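Local coordinates for dipeptide Epimerase (Enterococcus faecalis V583, PDB 3JW7), which belongs to the mandelate racemase/muconate lactonizing enzyme family of the enolase superfamily, pairing a capping domain with a barrel that holds a magnesium ion, at residues I21-I26 against A190-T195; V214-K219 against I237-S242; D132-I137 against K159-T164. All blocks are in the same frame, centred on the assembly; numbering follows the deposited sequence.

Interaction 1. Residues I21-I26 against A190-T195. With TYR (tyrosine), chain J.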
loop_
_atom_site.group_PDB
_atom_site.type_symbol
_atom_site.label_atom_id
_atom_site.label_comp_id
_atom_site.label_asym_id
_atom_site.label_seq_id
_atom_site.Cartn_x
_atom_site.Cartn_y
_atom_site.Cartn_z
ATOM N N ILE A 21 8.288 -12.785 -3.038
ATOM C CA ILE A 21 6.899 -13.072 -2.716
ATOM C C ILE A 21 6.461 -14.106 -3.740
ATOM O O ILE A 21 7.231 -14.458 -4.637
ATOM C CB ILE A 21 5.978 -11.824 -2.791
ATOM C CG1 ILE A 21 5.918 -11.279 -4.221
ATOM C CG2 ILE A 21 6.471 -10.760 -1.806
ATOM C CD1 ILE A 21 4.728 -10.365 -4.462
ATOM N N ALA A 22 5.234 -14.592 -3.614
ATOM C CA ALA A 22 4.729 -15.607 -4.522
ATOM C C ALA A 22 4.788 -15.206 -6.001
ATOM O O ALA A 22 4.969 -16.059 -6.866
ATOM C CB ALA A 22 3.298 -15.968 -4.138
ATOM N N LEU A 23 4.661 -13.912 -6.275
ATOM C CA LEU A 23 4.655 -13.390 -7.641
ATOM C C LEU A 23 6.018 -13.116 -8.264
ATOM O O LEU A 23 6.125 -12.978 -9.481
ATOM C CB LEU A 23 3.834 -12.103 -7.693
ATOM C CG LEU A 23 2.405 -12.195 -7.156
ATOM C CD1 LEU A 23 1.767 -10.810 -7.164
ATOM C CD2 LEU A 23 1.598 -13.163 -8.000
ATOM N N GLY A 24 7.052 -13.019 -7.440
ATOM C CA GLY A 24 8.374 -12.746 -7.968
ATOM C C GLY A 24 9.275 -12.090 -6.941
ATOM O O GLY A 24 8.963 -12.065 -5.751
ATOM N N THR A 25 10.386 -11.536 -7.410
ATOM C CA THR A 25 11.350 -10.892 -6.536
ATOM C C THR A 25 11.641 -9.462 -6.960
ATOM O O THR A 25 11.492 -9.098 -8.127
ATOM C CB THR A 25 12.680 -11.651 -6.548
ATOM O OG1 THR A 25 13.303 -11.482 -7.829
ATOM C CG2 THR A 25 12.448 -13.131 -6.297
ATOM N N ILE A 26 12.055 -8.647 -5.998
ATOM C CA ILE A 26 12.401 -7.264 -6.274
ATOM C C ILE A 26 13.735 -6.995 -5.584
ATOM O O ILE A 26 13.989 -7.491 -4.483
ATOM C CB ILE A 26 11.319 -6.294 -5.753
ATOM C CG1 ILE A 26 11.707 -4.852 -6.092
ATOM C CG2 ILE A 26 11.125 -6.478 -4.255
ATOM C CD1 ILE A 26 10.656 -3.823 -5.695
ATOM N N ALA A 190 -0.573 -14.789 0.858
ATOM C CA ALA A 190 -0.208 -15.810 -0.117
ATOM C C ALA A 190 -0.024 -15.274 -1.529
ATOM O O ALA A 190 0.400 -16.006 -2.419
ATOM C CB ALA A 190 -1.262 -16.911 -0.122
ATOM N N ASN A 191 -0.343 -14.000 -1.728
ATOM C CA ASN A 191 -0.227 -13.365 -3.039
ATOM C C ASN A 191 -0.745 -14.224 -4.198
ATOM O O ASN A 191 -0.028 -14.484 -5.175
ATOM C CB ASN A 191 1.221 -12.922 -3.304
ATOM C CG ASN A 191 1.590 -11.645 -2.554
ATOM O OD1 ASN A 191 2.426 -11.659 -1.648
ATOM N ND2 ASN A 191 0.955 -10.532 -2.923
ATOM N N GLN A 192 -1.996 -14.668 -4.062
ATOM C CA GLN A 192 -2.704 -15.451 -5.081
ATOM C C GLN A 192 -2.194 -16.865 -5.353
ATOM O O GLN A 192 -2.633 -17.495 -6.314
ATOM C CB GLN A 192 -2.684 -14.700 -6.415
ATOM C CG GLN A 192 -3.016 -13.220 -6.337
ATOM C CD GLN A 192 -2.804 -12.532 -7.667
ATOM O OE1 GLN A 192 -3.473 -12.850 -8.652
ATOM N NE2 GLN A 192 -1.866 -11.591 -7.709
ATOM N N ALA A 193 -1.299 -17.361 -4.511
ATOM C CA ALA A 193 -0.677 -18.672 -4.721
ATOM C C ALA A 193 -1.475 -19.957 -4.526
ATOM O O ALA A 193 -1.153 -20.974 -5.144
ATOM C CB ALA A 193 0.598 -18.752 -3.880
ATOM N N TRP A 194 -2.501 -19.932 -3.683
ATOM C CA TRP A 194 -3.264 -21.144 -3.408
ATOM C C TRP A 194 -4.587 -21.325 -4.138
ATOM O O TRP A 194 -5.261 -20.359 -4.483
ATOM C CB TRP A 194 -3.572 -21.246 -1.916
ATOM C CG TRP A 194 -2.408 -21.131 -0.992
ATOM C CD1 TRP A 194 -1.140 -21.597 -1.193
ATOM C CD2 TRP A 194 -2.427 -20.567 0.322
ATOM N NE1 TRP A 194 -0.368 -21.358 -0.079
ATOM C CE2 TRP A 194 -1.135 -20.726 0.865
ATOM C CE3 TRP A 194 -3.416 -19.944 1.094
ATOM C CZ2 TRP A 194 -0.802 -20.283 2.146
ATOM C CZ3 TRP A 194 -3.086 -19.501 2.371
ATOM C CH2 TRP A 194 -1.788 -19.674 2.883
ATOM N N THR A 195 -4.958 -22.582 -4.355
ATOM C CA THR A 195 -6.244 -22.880 -4.967
ATOM C C THR A 195 -7.216 -22.680 -3.801
ATOM O O THR A 195 -6.804 -22.705 -2.635
ATOM C CB THR A 195 -6.332 -24.343 -5.440
ATOM O OG1 THR A 195 -6.169 -25.220 -4.318
ATOM C CG2 THR A 195 -5.261 -24.631 -6.480
HETATM N N TYR J . 3.316 -5.239 -0.878
HETATM C CA TYR J . 2.527 -6.091 -1.759
HETATM C C TYR J . 1.383 -6.787 -1.021
HETATM O O TYR J . 0.810 -6.160 -0.102
HETATM C CB TYR J . 3.432 -7.130 -2.431
HETATM C CG TYR J . 4.510 -6.550 -3.333
HETATM C CD1 TYR J . 5.802 -7.069 -3.318
HETATM C CD2 TYR J . 4.229 -5.521 -4.235
HETATM C CE1 TYR J . 6.793 -6.585 -4.173
HETATM C CE2 TYR J . 5.220 -5.028 -5.106
HETATM C CZ TYR J . 6.498 -5.572 -5.064
HETATM O OH TYR J . 7.484 -5.128 -5.921
HETATM O OXT TYR J . 1.062 -7.938 -1.387
HETATM O O HOH W 1 3.735 -14.061 -1.208
#
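Ala22 and Asn191 bring two tight turns together, their CA atoms 5.6 Å apart: a type I turn from Ile21 to Gly24 and a type I' turn from Ala190 to Ala193, with no direct hydrogen bond between them. The methyl of Ala22 fits against the second turn, with CB 3.4 Å from Ala190 O and 3.9 Å from Ala193 CB. Leu23 crosses Asn191 at about a right angle; its CD2 lies 3.5 Å from Asn191 O, and both its methyls face Gln192 NE2, which donates to Glu241 OE2 while Gln192 OE1 accepts from Arg220 N. Strands 3-21 and 24-38 form a hairpin of the N-terminal domain, and its tip reaches over the loop after barrel strand 185-189, the capping arrangement of the enolase superfamily. With CG beside the backbone N (chi1 -77°), Asn191 sends its amide past Ile21 to the bound tyrosine. Asn191 ND2 donates to TYR OXT at 3.0 Å in a fairly straight bond (166°) and also to Glu241 OE2, while OD1 accepts from Lys161 NZ. These bonds fix the amide's flip. Ala22 N donates at 2.9 Å to a water, which lies 2.8 Å from Asn191 OD1 and may donate to it. Ile21 keeps CG1 between its backbone N and carbonyl carbon (chi1 64°), bringing Ile21 CD1 to 3.7 Å from TYR CD1. Farther along the hairpin, Ile26 CD1 packs near the ligand's OH.

Interaction 2. Residues V214-K219 against I237-S242. With MG (magnesium ion), chain L; TYR (tyrosine), chain J.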
loop_
_atom_site.group_PDB
_atom_site.type_symbol
_atom_site.label_atom_id
_atom_site.label_comp_id
_atom_site.label_asym_id
_atom_site.label_seq_id
_atom_site.Cartn_x
_atom_site.Cartn_y
_atom_site.Cartn_z
ATOM N N VAL A 214 -5.683 -13.570 6.569
ATOM C CA VAL A 214 -4.967 -14.074 5.415
ATOM C C VAL A 214 -5.315 -13.189 4.227
ATOM O O VAL A 214 -6.490 -12.974 3.919
ATOM C CB VAL A 214 -5.352 -15.527 5.076
ATOM C CG1 VAL A 214 -4.562 -15.997 3.863
ATOM C CG2 VAL A 214 -5.074 -16.436 6.283
ATOM N N GLU A 215 -4.277 -12.682 3.572
ATOM C CA GLU A 215 -4.422 -11.814 2.413
ATOM C C GLU A 215 -4.394 -12.582 1.095
ATOM O O GLU A 215 -3.569 -13.483 0.914
ATOM C CB GLU A 215 -3.276 -10.805 2.382
ATOM C CG GLU A 215 -3.651 -9.391 2.718
ATOM C CD GLU A 215 -2.470 -8.447 2.591
ATOM O OE1 GLU A 215 -1.648 -8.388 3.524
ATOM O OE2 GLU A 215 -2.360 -7.775 1.547
ATOM N N GLN A 216 -5.298 -12.201 0.191
ATOM C CA GLN A 216 -5.416 -12.751 -1.159
ATOM C C GLN A 216 -4.869 -14.167 -1.341
ATOM O O GLN A 216 -3.853 -14.368 -2.003
ATOM C CB GLN A 216 -4.700 -11.811 -2.135
ATOM C CG GLN A 216 -5.046 -12.007 -3.600
ATOM C CD GLN A 216 -6.465 -11.580 -3.920
ATOM O OE1 GLN A 216 -6.934 -10.535 -3.458
ATOM N NE2 GLN A 216 -7.154 -12.379 -4.719
ATOM N N PRO A 217 -5.554 -15.169 -0.777
ATOM C CA PRO A 217 -5.087 -16.553 -0.907
ATOM C C PRO A 217 -5.165 -17.140 -2.314
ATOM O O PRO A 217 -4.366 -18.016 -2.674
ATOM C CB PRO A 217 -5.967 -17.305 0.094
ATOM C CG PRO A 217 -7.235 -16.519 0.095
ATOM C CD PRO A 217 -6.727 -15.088 0.109
ATOM N N VAL A 218 -6.104 -16.641 -3.113
ATOM C CA VAL A 218 -6.314 -17.135 -4.469
ATOM C C VAL A 218 -6.082 -16.116 -5.590
ATOM O O VAL A 218 -5.899 -14.920 -5.344
ATOM C CB VAL A 218 -7.749 -17.699 -4.614
ATOM C CG1 VAL A 218 -8.012 -18.727 -3.526
ATOM C CG2 VAL A 218 -8.769 -16.573 -4.522
ATOM N N LYS A 219 -6.092 -16.608 -6.828
ATOM C CA LYS A 219 -5.890 -15.760 -8.001
ATOM C C LYS A 219 -6.844 -14.567 -7.969
ATOM O O LYS A 219 -8.017 -14.707 -7.623
ATOM C CB LYS A 219 -6.109 -16.567 -9.284
ATOM C CG LYS A 219 -5.127 -17.716 -9.473
ATOM C CD LYS A 219 -3.690 -17.220 -9.561
ATOM C CE LYS A 219 -2.729 -18.372 -9.852
ATOM N NZ LYS A 219 -1.327 -17.914 -10.097
ATOM N N ILE A 237 -10.449 -12.903 6.012
ATOM C CA ILE A 237 -9.868 -12.945 4.669
ATOM C C ILE A 237 -9.827 -11.526 4.091
ATOM O O ILE A 237 -10.828 -10.807 4.117
ATOM C CB ILE A 237 -10.692 -13.865 3.726
ATOM C CG1 ILE A 237 -10.712 -15.293 4.282
ATOM C CG2 ILE A 237 -10.088 -13.873 2.323
ATOM C CD1 ILE A 237 -9.324 -15.863 4.563
ATOM N N MET A 238 -8.665 -11.130 3.580
ATOM C CA MET A 238 -8.486 -9.797 3.012
ATOM C C MET A 238 -8.231 -9.845 1.516
ATOM O O MET A 238 -7.478 -10.692 1.027
ATOM C CB MET A 238 -7.305 -9.084 3.683
ATOM C CG MET A 238 -7.082 -7.645 3.203
ATOM S SD MET A 238 -5.619 -6.884 3.917
ATOM C CE MET A 238 -6.136 -6.657 5.608
ATOM N N ALA A 239 -8.872 -8.943 0.784
ATOM C CA ALA A 239 -8.658 -8.883 -0.650
ATOM C C ALA A 239 -7.563 -7.861 -0.894
ATOM O O ALA A 239 -7.508 -6.837 -0.215
ATOM C CB ALA A 239 -9.934 -8.453 -1.367
ATOM N N ASP A 240 -6.683 -8.151 -1.844
ATOM C CA ASP A 240 -5.639 -7.210 -2.208
ATOM C C ASP A 240 -5.658 -7.058 -3.720
ATOM O O ASP A 240 -6.296 -6.145 -4.237
ATOM C CB ASP A 240 -4.257 -7.677 -1.745
ATOM C CG ASP A 240 -3.159 -6.700 -2.132
ATOM O OD1 ASP A 240 -3.480 -5.615 -2.673
ATOM O OD2 ASP A 240 -1.972 -7.012 -1.895
ATOM N N GLU A 241 -4.990 -7.961 -4.432
ATOM C CA GLU A 241 -4.947 -7.868 -5.888
ATOM C C GLU A 241 -6.328 -7.924 -6.539
ATOM O O GLU A 241 -6.491 -7.474 -7.672
ATOM C CB GLU A 241 -4.041 -8.960 -6.474
ATOM C CG GLU A 241 -2.580 -8.797 -6.105
ATOM C CD GLU A 241 -2.162 -9.684 -4.951
ATOM O OE1 GLU A 241 -2.889 -9.725 -3.935
ATOM O OE2 GLU A 241 -1.103 -10.334 -5.066
ATOM N N SER A 242 -7.315 -8.473 -5.830
ATOM C CA SER A 242 -8.678 -8.545 -6.353
ATOM C C SER A 242 -9.385 -7.196 -6.266
ATOM O O SER A 242 -10.475 -7.026 -6.816
ATOM C CB SER A 242 -9.507 -9.581 -5.586
ATOM O OG SER A 242 -9.171 -10.901 -5.977
HETATM MG MG MG L . -0.941 -8.292 -0.225
HETATM N N TYR J . 3.316 -5.239 -0.878
HETATM C CA TYR J . 2.527 -6.091 -1.759
HETATM C C TYR J . 1.383 -6.787 -1.021
HETATM O O TYR J . 0.810 -6.160 -0.102
HETATM C CB TYR J . 3.432 -7.130 -2.431
HETATM C CG TYR J . 4.510 -6.550 -3.333
HETATM C CD1 TYR J . 5.802 -7.069 -3.318
HETATM C CD2 TYR J . 4.229 -5.521 -4.235
HETATM C CE1 TYR J . 6.793 -6.585 -4.173
HETATM C CE2 TYR J . 5.220 -5.028 -5.106
HETATM C CZ TYR J . 6.498 -5.572 -5.064
HETATM O OH TYR J . 7.484 -5.128 -5.921
HETATM O OXT TYR J . 1.062 -7.938 -1.387
HETATM O O HOH W 2 -2.001 -10.176 -1.329
#
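Two groups meet the Gln216 amide in its plane, at its edges: Asp240 N, 2.9 Å from Gln216 OE1 (171° at the hydrogen), and Val218 O, which accepts from NE2. Over one face stands Ser242 N, 3.2 Å from Gln216 OE1, while Gln216 NE2 donates, somewhat tilted, to Ser242 OG at 2.8 Å. A bend at chi2 (69°) turns the amide into this pocket, and Gln216 CG lies 3.2 Å from Glu241 OE1, whose carboxylate stands steeply to the amide (76°). Glu241 OE2 accepts from Gln192 NE2. The magnesium ion is bound by Glu215 OE2 and Asp240 OD2, each at 2.3 Å. TYR OXT, Asp189 and a water that donates to Glu241 OE1 are also ligands. Glu215 OE1 pairs with Lys159, and Asp240 OD1 with Lys264 and Lys267. Met238 runs beside Glu215, with SD 3.4 Å from Glu215 CG. Metal ligands at the C-terminal ends of successive barrel strands are the hallmark of the enolase superfamily. Met238 N bonds to Val214 O and Gln216 N to Met238 O. Parallel strands 211-215 and 236-239, joined through helix 223-232, turn Val214 and Ile237 to the other side of the sheet, where Ile203 of helix 196-205 covers both.

Interaction 3. Residues D132-I137 against K159-T164. With ILE (isoleucine), chain I; TYR (tyrosine), chain J.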
loop_
_atom_site.group_PDB
_atom_site.type_symbol
_atom_site.label_atom_id
_atom_site.label_comp_id
_atom_site.label_asym_id
_atom_site.label_seq_id
_atom_site.Cartn_x
_atom_site.Cartn_y
_atom_site.Cartn_z
ATOM N N ASP A 132 2.990 -2.842 10.407
ATOM C CA ASP A 132 3.574 -4.154 10.596
ATOM C C ASP A 132 4.869 -4.088 9.788
ATOM O O ASP A 132 5.274 -3.020 9.331
ATOM C CB ASP A 132 2.668 -5.256 10.020
ATOM C CG ASP A 132 2.426 -5.115 8.505
ATOM O OD1 ASP A 132 3.301 -4.592 7.783
ATOM O OD2 ASP A 132 1.357 -5.558 8.026
ATOM N N ILE A 133 5.530 -5.223 9.633
ATOM C CA ILE A 133 6.729 -5.293 8.818
ATOM C C ILE A 133 6.601 -6.641 8.143
ATOM O O ILE A 133 6.114 -7.599 8.750
ATOM C CB ILE A 133 8.045 -5.200 9.650
ATOM C CG1 ILE A 133 9.246 -5.129 8.692
ATOM C CG2 ILE A 133 8.179 -6.397 10.583
ATOM C CD1 ILE A 133 10.555 -4.678 9.342
ATOM N N THR A 134 7.009 -6.704 6.882
ATOM C CA THR A 134 6.915 -7.919 6.086
ATOM C C THR A 134 8.153 -8.803 6.080
ATOM O O THR A 134 9.282 -8.315 6.023
ATOM C CB THR A 134 6.580 -7.564 4.615
ATOM O OG1 THR A 134 5.352 -6.831 4.576
ATOM C CG2 THR A 134 6.437 -8.828 3.769
ATOM N N LEU A 135 7.916 -10.109 6.135
ATOM C CA LEU A 135 8.970 -11.112 6.094
ATOM C C LEU A 135 8.834 -11.807 4.748
ATOM O O LEU A 135 7.831 -12.478 4.490
ATOM C CB LEU A 135 8.791 -12.144 7.213
ATOM C CG LEU A 135 8.823 -11.638 8.660
ATOM C CD1 LEU A 135 8.620 -12.806 9.613
ATOM C CD2 LEU A 135 10.146 -10.948 8.937
ATOM N N GLY A 136 9.832 -11.633 3.887
ATOM C CA GLY A 136 9.795 -12.263 2.580
ATOM C C GLY A 136 9.920 -13.777 2.652
ATOM O O GLY A 136 10.398 -14.333 3.645
ATOM N N ILE A 137 9.491 -14.447 1.589
ATOM C CA ILE A 137 9.550 -15.902 1.529
ATOM C C ILE A 137 10.980 -16.420 1.667
ATOM O O ILE A 137 11.904 -15.909 1.032
ATOM C CB ILE A 137 8.974 -16.428 0.192
ATOM C CG1 ILE A 137 7.493 -16.043 0.081
ATOM C CG2 ILE A 137 9.150 -17.946 0.102
ATOM C CD1 ILE A 137 6.809 -16.515 -1.205
ATOM N N LYS A 159 3.873 -9.445 9.041
ATOM C CA LYS A 159 3.138 -9.872 7.856
ATOM C C LYS A 159 3.997 -10.952 7.206
ATOM O O LYS A 159 5.079 -10.671 6.698
ATOM C CB LYS A 159 2.932 -8.690 6.899
ATOM C CG LYS A 159 2.275 -9.067 5.582
ATOM C CD LYS A 159 1.772 -7.835 4.837
ATOM C CE LYS A 159 1.437 -8.164 3.391
ATOM N NZ LYS A 159 0.702 -7.061 2.700
ATOM N N ILE A 160 3.507 -12.187 7.238
ATOM C CA ILE A 160 4.239 -13.336 6.708
ATOM C C ILE A 160 3.926 -13.681 5.260
ATOM O O ILE A 160 2.790 -14.006 4.928
ATOM C CB ILE A 160 3.949 -14.604 7.550
ATOM C CG1 ILE A 160 4.231 -14.327 9.027
ATOM C CG2 ILE A 160 4.779 -15.767 7.038
ATOM C CD1 ILE A 160 3.903 -15.502 9.953
ATOM N N LYS A 161 4.941 -13.624 4.401
ATOM C CA LYS A 161 4.750 -13.976 3.001
ATOM C C LYS A 161 4.879 -15.489 2.826
ATOM O O LYS A 161 5.820 -16.111 3.329
ATOM C CB LYS A 161 5.786 -13.272 2.115
ATOM C CG LYS A 161 5.603 -11.759 1.997
ATOM C CD LYS A 161 4.313 -11.415 1.252
ATOM C CE LYS A 161 4.151 -9.902 1.100
ATOM N NZ LYS A 161 2.909 -9.571 0.320
ATOM N N VAL A 162 3.930 -16.074 2.108
ATOM C CA VAL A 162 3.931 -17.506 1.845
ATOM C C VAL A 162 3.488 -17.724 0.408
ATOM O O VAL A 162 3.186 -16.760 -0.294
ATOM C CB VAL A 162 2.948 -18.255 2.789
ATOM C CG1 VAL A 162 3.396 -18.113 4.228
ATOM C CG2 VAL A 162 1.542 -17.699 2.628
ATOM N N GLY A 163 3.470 -18.979 -0.040
ATOM C CA GLY A 163 3.012 -19.243 -1.393
ATOM C C GLY A 163 3.772 -20.187 -2.306
ATOM O O GLY A 163 3.556 -20.153 -3.521
ATOM N N THR A 164 4.646 -21.029 -1.762
ATOM C CA THR A 164 5.393 -21.960 -2.610
ATOM C C THR A 164 4.737 -23.338 -2.628
ATOM O O THR A 164 4.961 -24.133 -3.539
ATOM C CB THR A 164 6.855 -22.135 -2.131
ATOM O OG1 THR A 164 6.874 -22.834 -0.883
ATOM C CG2 THR A 164 7.533 -20.781 -1.968
HETATM N N ILE I . 4.593 -4.899 2.498
HETATM C CA ILE I . 4.673 -4.643 1.031
HETATM C C ILE I . 3.879 -5.679 0.246
HETATM O O ILE I . 3.782 -6.840 0.652
HETATM C CB ILE I . 6.134 -4.683 0.512
HETATM C CG1 ILE I . 6.802 -5.979 0.969
HETATM C CG2 ILE I . 6.887 -3.438 0.968
HETATM C CD1 ILE I . 8.112 -6.299 0.251
HETATM N N TYR J . 3.316 -5.239 -0.878
HETATM C CA TYR J . 2.527 -6.091 -1.759
HETATM C C TYR J . 1.383 -6.787 -1.021
HETATM O O TYR J . 0.810 -6.160 -0.102
HETATM C CB TYR J . 3.432 -7.130 -2.431
HETATM C CG TYR J . 4.510 -6.550 -3.333
HETATM C CD1 TYR J . 5.802 -7.069 -3.318
HETATM C CD2 TYR J . 4.229 -5.521 -4.235
HETATM C CE1 TYR J . 6.793 -6.585 -4.173
HETATM C CE2 TYR J . 5.220 -5.028 -5.106
HETATM C CZ TYR J . 6.498 -5.572 -5.064
HETATM O OH TYR J . 7.484 -5.128 -5.921
HETATM O OXT TYR J . 1.062 -7.938 -1.387
#
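Lys161 leaves its strand against Leu135, with Lys161 CB 3.2 Å from Leu135 O, and its CG packs 3.5 Å from Thr134 CG2. The chain bends at chi2 (-67°), then runs straight: CD passes the same Thr134 methyl more loosely, and Lys161 CE reaches 3.1 Å from ILE O. At the tip, Lys161 NZ donates to ILE O at 2.9 Å and bonds to Asp189 OD2, with TYR OXT close by. The isoleucine is joined to the tyrosine through its carbonyl carbon, and Thr134 OG1 accepts from ILE N at 2.9 Å. Lys159, extended, lies alongside Thr134 and delivers NZ to TYR O at 2.9 Å; Glu215 and Asp318 are its salt-bridge partners. Both lysines point into the barrel mouth, the Lys-x-Lys pattern known from the muconate lactonizing enzyme subgroup. Beyond the strand ends, Ile137 CG1 lies 3.7 Å from Lys161 O, a buried oxygen with no partner in the model. The parallel backbones bond from Lys159 N to Ile133 O, Leu135 N to Lys159 O and Lys161 N to Leu135 O. Strands 128-135 and 157-161 form a beta-alpha-beta crossover with helix 140-152; on the outward face, Leu135 and Ile160 pack against that helix and helix 166-180.

All three interactions touch the bound tyrosine, and interaction 3 alone of them also bonds to the isoleucine, but they join different parts of the fold. Interactions 2 and 3 are buried pairings of neighbouring barrel strands in the same sheet, each held by parallel backbone bonds; interaction 1 is only partly buried and brings a hairpin of the N-terminal domain onto a barrel loop through van der Waals packing and water. The chemistry changes around the site: acids round the metal in interaction 2, lysines on the ligand carbonyl and carboxylate oxygens in interaction 3, an amide in interaction 1. Segment 190-195 ties these together, bonding through its backbone to 214-219, while Ala193 packs on Gly163.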